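Periplasmic binding protein (Mycobacterium smegmatis, PDB 4MDY) probably captures an iron-bearing solute outside the cytoplasmic membrane and delivers it to an ABC transporter. Local coordinates at residues T264-A270 with V281-L286. Numbering follows the deposited sequence.
Sequences TKELAGA and VVADQL
The contact lies in the C-terminal helical hairpin of the chain, where helix 265-273 folds back on helix 279-294, and the amide of Gln285 meets the carboxylate of Glu266 on the more exposed side of the contact. Gln285 NE2 donates to Glu266 OE1 over 3.3 Å in a fairly straight bond. The acceptor lies nearly in the amide plane, but the donor sits well above the carboxylate plane, 52° out of it. Glu266 reaches across because CG is anti to the backbone N (chi1 -154°) and the chain beyond is extended. The other end of the amide is used as well. A water donates to Gln285 OE1 at 2.7 Å and also bonds Thr264 OG1. Thr264 is the N-cap of helix 265-273, and its OG1 accepts from Leu267 N at 3.2 Å. The same hydroxyl thus caps one helix and links it through water to the other.

This hairpin follows strand 260-262, the last strand of the parallel sheet in the C-terminal lobe. The protein belongs to the bacterial solute-binding protein 8 family, whose members have two lobes. The contact is structural packing that joins helix 279-294 to helix 265-273. The axes of segments 265-270 and 281-286 approach to 9.4 Å and run roughly antiparallel, 138° apart.

Beside this polar group, toward the interior, the packing is aliphatic. Leu267 points its two methyls at successive turns of the partner helix. CD1 rests on Val282 CA at 3.8 Å, and CD2 lies by Leu286 CA at 4.1 Å. Ala270 and Val282 are the nearest pair of the two segments by CA atoms. Ala270 CB touches Val282 CG2 at 3.7 Å and also meets Val281 CG1. Trp68 of helix 67-73 packs on Glu266, Ala270 and Val281.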
loop_
_atom_site.group_PDB
_atom_site.type_symbol
_atom_site.label_atom_id
_atom_site.label_comp_id
_atom_site.label_asym_id
_atom_site.label_seq_id
_atom_site.Cartn_x
_atom_site.Cartn_y
_atom_site.Cartn_z
ATOM N N THR A 264 -7.796 0.619 13.344
ATOM C CA THR A 264 -8.561 1.794 12.966
ATOM C C THR A 264 -8.573 1.898 11.445
ATOM O O THR A 264 -7.749 1.280 10.755
ATOM C CB THR A 264 -7.941 3.085 13.522
ATOM O OG1 THR A 264 -6.603 3.234 13.025
ATOM C CG2 THR A 264 -7.933 3.078 15.048
ATOM N N LYS A 265 -9.494 2.686 10.913
ATOM C CA LYS A 265 -9.515 2.939 9.476
ATOM C C LYS A 265 -8.164 3.456 8.962
ATOM O O LYS A 265 -7.694 3.027 7.903
ATOM C CB LYS A 265 -10.600 3.948 9.117
ATOM C CG LYS A 265 -10.765 4.135 7.620
ATOM C CD LYS A 265 -11.578 5.368 7.305
ATOM C CE LYS A 265 -12.015 5.393 5.859
ATOM N NZ LYS A 265 -12.748 6.654 5.595
ATOM N N GLU A 266 -7.545 4.373 9.704
ATOM C CA GLU A 266 -6.301 4.983 9.233
ATOM C C GLU A 266 -5.177 3.956 9.201
ATOM O O GLU A 266 -4.387 3.933 8.264
ATOM C CB GLU A 266 -5.887 6.199 10.071
ATOM C CG GLU A 266 -5.028 7.166 9.259
ATOM C CD GLU A 266 -4.182 8.109 10.085
ATOM O OE1 GLU A 266 -4.276 8.086 11.334
ATOM O OE2 GLU A 266 -3.415 8.880 9.467
ATOM N N LEU A 267 -5.119 3.092 10.205
ATOM C CA LEU A 267 -4.074 2.078 10.236
ATOM C C LEU A 267 -4.316 1.038 9.143
ATOM O O LEU A 267 -3.372 0.616 8.476
ATOM C CB LEU A 267 -3.958 1.442 11.621
ATOM C CG LEU A 267 -2.894 0.352 11.764
ATOM C CD1 LEU A 267 -1.535 0.812 11.237
ATOM C CD2 LEU A 267 -2.781 -0.071 13.218
ATOM N N ALA A 268 -5.578 0.650 8.932
ATOM C CA ALA A 268 -5.917 -0.252 7.836
ATOM C C ALA A 268 -5.502 0.371 6.515
ATOM O O ALA A 268 -4.905 -0.288 5.670
ATOM C CB ALA A 268 -7.410 -0.567 7.819
ATOM N N GLY A 269 -5.823 1.648 6.337
ATOM C CA GLY A 269 -5.448 2.363 5.119
ATOM C C GLY A 269 -3.942 2.432 4.952
ATOM O O GLY A 269 -3.419 2.220 3.863
ATOM N N ALA A 270 -3.241 2.715 6.042
ATOM C CA ALA A 270 -1.789 2.861 5.996
ATOM C C ALA A 270 -1.107 1.557 5.580
ATOM O O ALA A 270 -0.214 1.570 4.749
ATOM C CB ALA A 270 -1.261 3.360 7.334
ATOM N N VAL A 281 3.208 5.721 9.534
ATOM C CA VAL A 281 1.978 5.628 10.342
ATOM C C VAL A 281 1.819 4.222 10.941
ATOM O O VAL A 281 1.405 4.073 12.095
ATOM C CB VAL A 281 0.726 5.995 9.516
ATOM C CG1 VAL A 281 -0.554 5.720 10.301
ATOM C CG2 VAL A 281 0.789 7.449 9.080
ATOM N N VAL A 282 2.162 3.199 10.159
ATOM C CA VAL A 282 2.132 1.816 10.633
ATOM C C VAL A 282 3.153 1.631 11.756
ATOM O O VAL A 282 2.840 1.023 12.782
ATOM C CB VAL A 282 2.393 0.809 9.485
ATOM C CG1 VAL A 282 2.412 -0.625 10.002
ATOM C CG2 VAL A 282 1.357 0.969 8.371
ATOM N N ALA A 283 4.359 2.171 11.577
ATOM C CA ALA A 283 5.405 2.052 12.599
ATOM C C ALA A 283 5.026 2.799 13.889
ATOM O O ALA A 283 5.455 2.415 14.975
ATOM C CB ALA A 283 6.744 2.538 12.064
ATOM N N ASP A 284 4.220 3.851 13.774
ATOM C CA ASP A 284 3.737 4.573 14.955
ATOM C C ASP A 284 2.640 3.804 15.678
ATOM O O ASP A 284 2.720 3.605 16.891
ATOM C CB ASP A 284 3.194 5.958 14.584
ATOM C CG ASP A 284 4.276 7.008 14.478
ATOM O OD1 ASP A 284 5.388 6.792 15.004
ATOM O OD2 ASP A 284 4.010 8.063 13.872
ATOM N N GLN A 285 1.618 3.383 14.934
ATOM C CA GLN A 285 0.353 2.947 15.546
ATOM C C GLN A 285 0.231 1.440 15.802
ATOM O O GLN A 285 -0.477 1.026 16.725
ATOM C CB GLN A 285 -0.832 3.421 14.705
ATOM C CG GLN A 285 -0.907 4.934 14.567
ATOM C CD GLN A 285 -2.204 5.427 13.939
ATOM O OE1 GLN A 285 -3.215 4.721 13.918
ATOM N NE2 GLN A 285 -2.185 6.666 13.442
ATOM N N LEU A 286 0.897 0.617 14.998
ATOM C CA LEU A 286 0.774 -0.833 15.161
ATOM C C LEU A 286 1.543 -1.385 16.360
ATOM O O LEU A 286 1.023 -2.262 17.051
ATOM C CB LEU A 286 1.166 -1.587 13.878
ATOM C CG LEU A 286 0.951 -3.114 13.893
ATOM C CD1 LEU A 286 -0.475 -3.502 14.270
ATOM C CD2 LEU A 286 1.320 -3.714 12.546
HETATM O O HOH W 1 -5.752 5.657 13.677
#